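Local atomic coordinates of disulfide bond protein A (Staphylococcus aureus, PDB entry 3BCI), a protein that probably catalyses thiol-disulfide exchange during oxidative protein folding, as a DsbA-type member of the thioredoxin family. Residues A[35-39]-A[40-44]; A[96-100]-A[101-105]; A[145-149]-A[150-154]. All blocks are in the same frame, centred on the assembly; numbering follows the deposited sequence.

Interaction 1 of 3, residues A[35-39]-A[40-44]; sequences PKLRK and NYIDN
Asn40 folds back onto Lys36, one turn earlier in the helix. Its N-H donates to Lys36 O over 2.9 Å, a fairly straight bond with an N-H...O angle of 163°. Its CG lies beside the backbone N (chi1 -56°), which keeps the side-chain amide against the same carbonyl, with CG 3.5 Å from Lys36 O.

Leu37 takes part through both backbone and side chain. Its carbonyl oxygen accepts from two successive N-H groups, Tyr41 N at 2.9 Å and Ile42 N at 3.1 Å. This shared acceptor marks the change from the alpha spacing to the wider one. The side chain is buried, and its CG meets CD1 of Ile42 at 3.9 Å. Its CD1 approaches the Tyr41 ring obliquely and more loosely.

Arg38 continues the wide spacing, for Asp43 N bonds to its carbonyl oxygen at 2.9 Å. The same pair is joined by a salt bridge from Arg38 NE to Asp43 OD2 at 2.8 Å. The carboxylate uses its syn lone pair. It stands almost perpendicular to the guanidinium, with the planes 83° apart, and OD2 makes the bond. The arginine chain is extended from CG to NE, and its NH1 pairs with Asp81. The arginine's charge is therefore probably shared between Asp43 and Asp81. Past the turn, Asn44 ND2 donates to Asn40 O from above the carbonyl plane. Tyr166 of helix 166-174 touches Asn40 and Tyr41.

Bonds five residues apart are the mark of a pi-type turn. Here it lies at the C-terminal end of the helix in the beta-alpha-beta unit of the thioredoxin fold.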
loop_
_atom_site.group_PDB
_atom_site.type_symbol
_atom_site.label_atom_id
_atom_site.label_comp_id
_atom_site.label_asym_id
_atom_site.label_seq_id
_atom_site.Cartn_x
_atom_site.Cartn_y
_atom_site.Cartn_z
ATOM N N PRO A 35 12.388 3.146 -1.053
ATOM C CA PRO A 35 13.668 2.456 -0.863
ATOM C C PRO A 35 14.422 2.911 0.389
ATOM O O PRO A 35 14.855 2.090 1.195
ATOM C CB PRO A 35 14.421 2.776 -2.153
ATOM C CG PRO A 35 13.318 2.825 -3.161
ATOM C CD PRO A 35 12.261 3.641 -2.436
ATOM N N LYS A 36 14.568 4.221 0.557
ATOM C CA LYS A 36 15.271 4.762 1.715
ATOM C C LYS A 36 14.440 4.741 2.989
ATOM O O LYS A 36 14.967 4.469 4.064
ATOM C CB LYS A 36 15.718 6.199 1.449
ATOM C CG LYS A 36 16.893 6.319 0.511
ATOM C CD LYS A 36 17.241 7.779 0.294
ATOM C CE LYS A 36 18.309 7.930 -0.765
ATOM N NZ LYS A 36 18.585 9.363 -1.056
ATOM N N LEU A 37 13.149 5.039 2.873
ATOM C CA LEU A 37 12.278 5.046 4.046
ATOM C C LEU A 37 12.252 3.645 4.650
ATOM O O LEU A 37 12.307 3.471 5.865
ATOM C CB LEU A 37 10.857 5.469 3.659
ATOM C CG LEU A 37 9.904 5.709 4.832
ATOM C CD1 LEU A 37 10.431 6.877 5.670
ATOM C CD2 LEU A 37 8.498 6.013 4.312
ATOM N N ARG A 38 12.180 2.648 3.781
ATOM C CA ARG A 38 12.147 1.254 4.198
ATOM C C ARG A 38 13.449 0.847 4.887
ATOM O O ARG A 38 13.443 0.248 5.959
ATOM C CB ARG A 38 11.915 0.371 2.974
ATOM C CG ARG A 38 11.976 -1.101 3.251
ATOM C CD ARG A 38 11.762 -1.900 1.980
ATOM N NE ARG A 38 11.737 -3.321 2.278
ATOM C CZ ARG A 38 11.435 -4.266 1.401
ATOM N NH1 ARG A 38 11.128 -3.936 0.152
ATOM N NH2 ARG A 38 11.432 -5.537 1.780
ATOM N N LYS A 39 14.570 1.184 4.272
ATOM C CA LYS A 39 15.863 0.826 4.833
ATOM C C LYS A 39 16.186 1.522 6.145
ATOM O O LYS A 39 16.689 0.901 7.073
ATOM C CB LYS A 39 16.972 1.128 3.822
ATOM C CG LYS A 39 18.374 0.839 4.341
ATOM C CD LYS A 39 19.424 1.059 3.264
ATOM C CE LYS A 39 20.812 0.704 3.769
ATOM N NZ LYS A 39 21.824 0.756 2.679
ATOM N N ASN A 40 15.880 2.807 6.237
ATOM C CA ASN A 40 16.216 3.560 7.435
ATOM C C ASN A 40 15.169 3.663 8.529
ATOM O O ASN A 40 15.500 4.030 9.657
ATOM C CB ASN A 40 16.659 4.966 7.030
ATOM C CG ASN A 40 17.810 4.944 6.043
ATOM O OD1 ASN A 40 18.854 4.347 6.307
ATOM N ND2 ASN A 40 17.624 5.590 4.899
ATOM N N TYR A 41 13.916 3.341 8.230
ATOM C CA TYR A 41 12.899 3.475 9.264
ATOM C C TYR A 41 11.855 2.378 9.394
ATOM O O TYR A 41 11.353 2.143 10.493
ATOM C CB TYR A 41 12.160 4.813 9.115
ATOM C CG TYR A 41 12.972 6.033 9.474
ATOM C CD1 TYR A 41 13.680 6.737 8.503
ATOM C CD2 TYR A 41 13.047 6.474 10.792
ATOM C CE1 TYR A 41 14.447 7.853 8.842
ATOM C CE2 TYR A 41 13.809 7.584 11.141
ATOM C CZ TYR A 41 14.506 8.267 10.162
ATOM O OH TYR A 41 15.256 9.364 10.514
ATOM N N ILE A 42 11.508 1.715 8.297
ATOM C CA ILE A 42 10.476 0.690 8.372
ATOM C C ILE A 42 10.968 -0.725 8.679
ATOM O O ILE A 42 10.467 -1.363 9.602
ATOM C CB ILE A 42 9.640 0.658 7.077
ATOM C CG1 ILE A 42 9.098 2.063 6.773
ATOM C CG2 ILE A 42 8.478 -0.319 7.248
ATOM C CD1 ILE A 42 8.382 2.173 5.435
ATOM N N ASP A 43 11.933 -1.218 7.912
ATOM C CA ASP A 43 12.458 -2.567 8.141
ATOM C C ASP A 43 13.202 -2.723 9.460
ATOM O O ASP A 43 13.312 -3.831 9.988
ATOM C CB ASP A 43 13.369 -2.991 6.993
ATOM C CG ASP A 43 12.601 -3.252 5.718
ATOM O OD1 ASP A 43 11.365 -3.345 5.795
ATOM O OD2 ASP A 43 13.221 -3.368 4.645
ATOM N N ASN A 44 13.728 -1.624 9.986
ATOM C CA ASN A 44 14.436 -1.680 11.259
ATOM C C ASN A 44 13.455 -1.324 12.375
ATOM O O ASN A 44 13.844 -1.009 13.503
ATOM C CB ASN A 44 15.647 -0.738 11.252
ATOM C CG ASN A 44 15.280 0.687 10.917
ATOM O OD1 ASN A 44 14.106 1.012 10.743
ATOM N ND2 ASN A 44 16.285 1.550 10.828
#

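Interaction 2 of 3, residues A[96-100]-A[101-105]; sequences EWLTK and ELLDK
Asp104 N donates to Lys100 O over 2.8 Å, the shortest polar bond between the two segments and an ordinary bond of the first helical turn. The Asp104 carboxylate has its partners elsewhere: OD2 forms a salt bridge with Lys125 and OD1 a hydrogen bond with Tyr124 OH, both on helix 114-125.

Thr99 makes the other two bonds. Its OG1 accepts from Leu102 N at 3.1 Å, with an N-H...O angle of 167°. The hydroxyl can reach because it sits between the backbone N and the carbonyl carbon (chi1 64°). Its carbonyl oxygen accepts from Leu103 N at 2.9 Å. Thr99 is thus the N-cap of helix 100-108, which belongs to the helical domain that DsbA proteins carry within the thioredoxin fold. The hydroxyl takes up an N-H that has no carbonyl of a preceding helical turn to bind.

Apolar groups close the corner before the cap. Leu102 points CD1 at the edge of the Trp97 indole, in the ring plane, 3.9 Å from CE3. The same methyl lies 3.6 Å from Trp97 O. Leu98 covers one face of the indole, its CG 3.8 Å above the ring centre. Leu98 CD2 also meets CD2 of Leu103 at 4.1 Å. Leu98 is the centre of an inverse gamma turn. Leu86 of helix 79-88 touches Trp97, Leu98 and Leu102, while Leu103 rests on Val63 and Ala67 of helix 61-74.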
loop_
_atom_site.group_PDB
_atom_site.type_symbol
_atom_site.label_atom_id
_atom_site.label_comp_id
_atom_site.label_asym_id
_atom_site.label_seq_id
_atom_site.Cartn_x
_atom_site.Cartn_y
_atom_site.Cartn_z
ATOM N N GLU A 96 -8.612 -1.562 -16.547
ATOM C CA GLU A 96 -8.850 -2.301 -15.315
ATOM C C GLU A 96 -7.777 -3.386 -15.298
ATOM O O GLU A 96 -8.077 -4.575 -15.385
ATOM C CB GLU A 96 -10.244 -2.936 -15.320
ATOM C CG GLU A 96 -11.366 -1.969 -15.652
ATOM C CD GLU A 96 -12.740 -2.590 -15.487
ATOM O OE1 GLU A 96 -12.849 -3.831 -15.579
ATOM O OE2 GLU A 96 -13.712 -1.835 -15.276
ATOM N N TRP A 97 -6.521 -2.958 -15.198
ATOM C CA TRP A 97 -5.392 -3.875 -15.205
ATOM C C TRP A 97 -5.188 -4.688 -13.927
ATOM O O TRP A 97 -4.455 -5.678 -13.941
ATOM C CB TRP A 97 -4.100 -3.120 -15.537
ATOM C CG TRP A 97 -3.719 -2.060 -14.539
ATOM C CD1 TRP A 97 -4.180 -0.774 -14.485
ATOM C CD2 TRP A 97 -2.789 -2.197 -13.456
ATOM N NE1 TRP A 97 -3.592 -0.102 -13.437
ATOM C CE2 TRP A 97 -2.736 -0.953 -12.789
ATOM C CE3 TRP A 97 -1.998 -3.253 -12.984
ATOM C CZ2 TRP A 97 -1.916 -0.733 -11.671
ATOM C CZ3 TRP A 97 -1.184 -3.037 -11.875
ATOM C CH2 TRP A 97 -1.151 -1.784 -11.231
ATOM N N LEU A 98 -5.819 -4.280 -12.826
ATOM C CA LEU A 98 -5.677 -5.017 -11.570
ATOM C C LEU A 98 -6.623 -6.215 -11.544
ATOM O O LEU A 98 -7.545 -6.285 -10.736
ATOM C CB LEU A 98 -5.944 -4.104 -10.367
ATOM C CG LEU A 98 -4.837 -3.088 -10.061
ATOM C CD1 LEU A 98 -5.345 -2.038 -9.084
ATOM C CD2 LEU A 98 -3.623 -3.822 -9.490
ATOM N N THR A 99 -6.370 -7.162 -12.439
ATOM C CA THR A 99 -7.176 -8.370 -12.549
ATOM C C THR A 99 -6.708 -9.412 -11.534
ATOM O O THR A 99 -5.601 -9.326 -11.008
ATOM C CB THR A 99 -7.048 -8.977 -13.953
ATOM O OG1 THR A 99 -5.695 -9.400 -14.164
ATOM C CG2 THR A 99 -7.412 -7.939 -15.021
ATOM N N LYS A 100 -7.552 -10.398 -11.262
ATOM C CA LYS A 100 -7.187 -11.447 -10.321
ATOM C C LYS A 100 -6.037 -12.271 -10.892
ATOM O O LYS A 100 -5.218 -12.817 -10.150
ATOM C CB LYS A 100 -8.395 -12.331 -10.033
ATOM C CG LYS A 100 -9.514 -11.590 -9.320
ATOM C CD LYS A 100 -10.673 -12.508 -8.979
ATOM C CE LYS A 100 -11.791 -11.729 -8.306
ATOM N NZ LYS A 100 -12.980 -12.584 -8.049
ATOM N N GLU A 101 -5.973 -12.349 -12.218
ATOM C CA GLU A 101 -4.910 -13.087 -12.881
ATOM C C GLU A 101 -3.576 -12.421 -12.572
ATOM O O GLU A 101 -2.625 -13.077 -12.156
ATOM C CB GLU A 101 -5.117 -13.098 -14.401
ATOM C CG GLU A 101 -4.106 -13.975 -15.145
ATOM C CD GLU A 101 -4.099 -13.739 -16.647
ATOM O OE1 GLU A 101 -5.140 -13.327 -17.196
ATOM O OE2 GLU A 101 -3.050 -13.981 -17.283
ATOM N N LEU A 102 -3.509 -11.109 -12.783
ATOM C CA LEU A 102 -2.278 -10.369 -12.524
ATOM C C LEU A 102 -1.938 -10.363 -11.039
ATOM O O LEU A 102 -0.778 -10.530 -10.661
ATOM C CB LEU A 102 -2.397 -8.928 -13.038
ATOM C CG LEU A 102 -1.178 -8.028 -12.802
ATOM C CD1 LEU A 102 -1.094 -6.970 -13.889
ATOM C CD2 LEU A 102 -1.268 -7.382 -11.418
ATOM N N LEU A 103 -2.943 -10.171 -10.192
ATOM C CA LEU A 103 -2.690 -10.159 -8.755
ATOM C C LEU A 103 -2.195 -11.524 -8.265
ATOM O O LEU A 103 -1.245 -11.598 -7.485
ATOM C CB LEU A 103 -3.954 -9.724 -8.005
ATOM C CG LEU A 103 -4.282 -8.241 -8.243
ATOM C CD1 LEU A 103 -5.683 -7.928 -7.756
ATOM C CD2 LEU A 103 -3.254 -7.368 -7.531
ATOM N N ASP A 104 -2.816 -12.607 -8.725
ATOM C CA ASP A 104 -2.365 -13.932 -8.304
ATOM C C ASP A 104 -0.916 -14.111 -8.756
ATOM O O ASP A 104 -0.082 -14.641 -8.020
ATOM C CB ASP A 104 -3.246 -15.035 -8.908
ATOM C CG ASP A 104 -4.629 -15.089 -8.278
ATOM O OD1 ASP A 104 -4.878 -14.345 -7.308
ATOM O OD2 ASP A 104 -5.469 -15.882 -8.750
ATOM N N LYS A 105 -0.620 -13.649 -9.964
ATOM C CA LYS A 105 0.731 -13.746 -10.503
ATOM C C LYS A 105 1.709 -13.006 -9.593
ATOM O O LYS A 105 2.804 -13.488 -9.307
ATOM C CB LYS A 105 0.774 -13.149 -11.912
ATOM C CG LYS A 105 2.159 -13.116 -12.544
ATOM C CD LYS A 105 2.090 -12.698 -14.011
ATOM C CE LYS A 105 1.642 -11.254 -14.181
ATOM N NZ LYS A 105 2.688 -10.297 -13.740
#

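Interaction 3 of 3, residues A[145-149]-A[150-154]; sequences NHIKT and TPTAF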
loop_
_atom_site.group_PDB
_atom_site.type_symbol
_atom_site.label_atom_id
_atom_site.label_comp_id
_atom_site.label_asym_id
_atom_site.label_seq_id
_atom_site.Cartn_x
_atom_site.Cartn_y
_atom_site.Cartn_z
ATOM N N ASN A 145 -10.711 11.212 7.555
ATOM C CA ASN A 145 -9.536 12.055 7.767
ATOM C C ASN A 145 -9.515 13.225 6.791
ATOM O O ASN A 145 -8.544 13.982 6.727
ATOM C CB ASN A 145 -8.252 11.231 7.627
ATOM C CG ASN A 145 -7.918 10.451 8.888
ATOM O OD1 ASN A 145 -7.447 11.016 9.873
ATOM N ND2 ASN A 145 -8.173 9.150 8.866
ATOM N N HIS A 146 -10.595 13.358 6.027
ATOM C CA HIS A 146 -10.740 14.443 5.061
ATOM C C HIS A 146 -9.579 14.539 4.075
ATOM O O HIS A 146 -9.069 15.629 3.803
ATOM C CB HIS A 146 -10.901 15.765 5.819
ATOM C CG HIS A 146 -11.996 15.737 6.837
ATOM N ND1 HIS A 146 -13.333 15.759 6.496
ATOM C CD2 HIS A 146 -11.958 15.619 8.186
ATOM C CE1 HIS A 146 -14.066 15.654 7.589
ATOM N NE2 HIS A 146 -13.255 15.566 8.629
ATOM N N ILE A 147 -9.164 13.400 3.530
ATOM C CA ILE A 147 -8.064 13.391 2.574
ATOM C C ILE A 147 -8.597 13.694 1.183
ATOM O O ILE A 147 -9.376 12.923 0.627
ATOM C CB ILE A 147 -7.348 12.027 2.555
ATOM C CG1 ILE A 147 -6.874 11.672 3.967
ATOM C CG2 ILE A 147 -6.162 12.074 1.597
ATOM C CD1 ILE A 147 -5.967 12.719 4.597
ATOM N N LYS A 148 -8.167 14.821 0.626
ATOM C CA LYS A 148 -8.611 15.240 -0.698
ATOM C C LYS A 148 -7.721 14.719 -1.819
ATOM O O LYS A 148 -8.171 13.977 -2.693
ATOM C CB LYS A 148 -8.659 16.767 -0.773
ATOM C CG LYS A 148 -9.665 17.422 0.161
ATOM C CD LYS A 148 -9.585 18.940 0.056
ATOM C CE LYS A 148 -9.811 19.410 -1.376
ATOM N NZ LYS A 148 -9.587 20.873 -1.529
ATOM N N THR A 149 -6.453 15.113 -1.788
ATOM C CA THR A 149 -5.507 14.709 -2.816
ATOM C C THR A 149 -4.618 13.525 -2.457
ATOM O O THR A 149 -4.347 13.254 -1.288
ATOM C CB THR A 149 -4.588 15.881 -3.197
ATOM O OG1 THR A 149 -4.005 16.433 -2.010
ATOM C CG2 THR A 149 -5.370 16.957 -3.929
ATOM N N THR A 150 -4.171 12.827 -3.491
ATOM C CA THR A 150 -3.281 11.688 -3.337
ATOM C C THR A 150 -2.232 11.836 -4.426
ATOM O O THR A 150 -2.528 12.311 -5.515
ATOM C CB THR A 150 -4.018 10.350 -3.541
ATOM O OG1 THR A 150 -4.614 10.323 -4.841
ATOM C CG2 THR A 150 -5.098 10.168 -2.488
ATOM N N PRO A 151 -0.984 11.454 -4.137
ATOM C CA PRO A 151 -0.587 10.907 -2.839
ATOM C C PRO A 151 -0.296 11.987 -1.799
ATOM O O PRO A 151 0.121 13.090 -2.137
ATOM C CB PRO A 151 0.668 10.117 -3.180
ATOM C CG PRO A 151 1.302 10.983 -4.242
ATOM C CD PRO A 151 0.114 11.338 -5.117
ATOM N N THR A 152 -0.543 11.663 -0.536
ATOM C CA THR A 152 -0.261 12.575 0.565
ATOM C C THR A 152 0.240 11.709 1.708
ATOM O O THR A 152 -0.182 10.563 1.854
ATOM C CB THR A 152 -1.516 13.376 1.018
ATOM O OG1 THR A 152 -2.644 12.499 1.140
ATOM C CG2 THR A 152 -1.826 14.486 0.022
ATOM N N ALA A 153 1.158 12.247 2.502
ATOM C CA ALA A 153 1.715 11.495 3.615
ATOM C C ALA A 153 1.697 12.306 4.894
ATOM O O ALA A 153 1.812 13.527 4.866
ATOM C CB ALA A 153 3.143 11.057 3.282
ATOM N N PHE A 154 1.540 11.607 6.013
ATOM C CA PHE A 154 1.498 12.225 7.329
ATOM C C PHE A 154 2.323 11.397 8.309
ATOM O O PHE A 154 2.389 10.173 8.197
ATOM C CB PHE A 154 0.048 12.289 7.827
ATOM C CG PHE A 154 -0.849 13.144 6.974
ATOM C CD1 PHE A 154 -1.059 14.483 7.286
ATOM C CD2 PHE A 154 -1.477 12.612 5.852
ATOM C CE1 PHE A 154 -1.886 15.282 6.489
ATOM C CE2 PHE A 154 -2.303 13.399 5.049
ATOM C CZ PHE A 154 -2.509 14.735 5.366
#
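Ile147 and Phe154 reach for each other from the two sides of the bend. The CD1 methyl of Ile147 ends 3.8 Å from CE2 of Phe154 and 4.1 Å from its CZ. It comes to the ring obliquely. Both side chains start out across the bend.

Ile147 and Thr152 lie alongside each other, pointing opposite ways. Thr152 is modelled in two conformers, and its contacts here are those of one, hence provisional. Ile147 CG2 stands anti to the backbone N and comes within 3.6 Å of Thr152 OG1. Thr152 lies at about a right angle to Thr149. Its hydroxyl donates to Thr149 O over 3.1 Å. The oxygen is reached at a C=O...O angle of 159°, with the donor tilted 15° from the carbonyl plane. A chi1 of 46° sets the hydroxyl between the backbone N and the carbonyl carbon, turned toward the Thr149 carbonyl. Where formed, the bond closes the bend from the loop into the strand. Thr152 CG2 also lies 3.6 Å from Thr149 OG1.

Between these threonines the peptide bond from Thr150 to Pro151 is cis. A cis-proline next to the active site is a hallmark of thioredoxin-fold oxidoreductases. Here Pro151 touches Cys26, which can form a disulfide with Cys23.

The loop starts where a Schellman motif ends helix 130-144, with His146 in its positive-phi position. Beyond it, strand 152-155 runs antiparallel to strand 14-19 and bonds through Thr152 to Tyr18 and through Phe154 to Val16. The Tyr18 side chain touches Ile147 and Thr152, and Pro151 packs on Tyr25 and Leu29 of helix 24-42.

Overall arrangement
The three contacts follow one another along the chain without overlap, and none touches another. Interactions 1 and 3 belong to the thioredoxin part. One is at the far end of helix 24-42, the helix that carries Cys26 near its start. The other leads into strand 152-155 of the central sheet and touches the start of that helix through Pro151. Their centres are 21 Å apart. Interaction 2 lies among the helices between strands 48-53 and 152-155, on the opposite side of the chain's centre from interaction 1, with centres 28 Å apart. Its centre is 26 Å from that of interaction 3. Interaction 3 reaches redox-site Cys26 through Pro151; interaction 2 touches Lys22, next to Cys23.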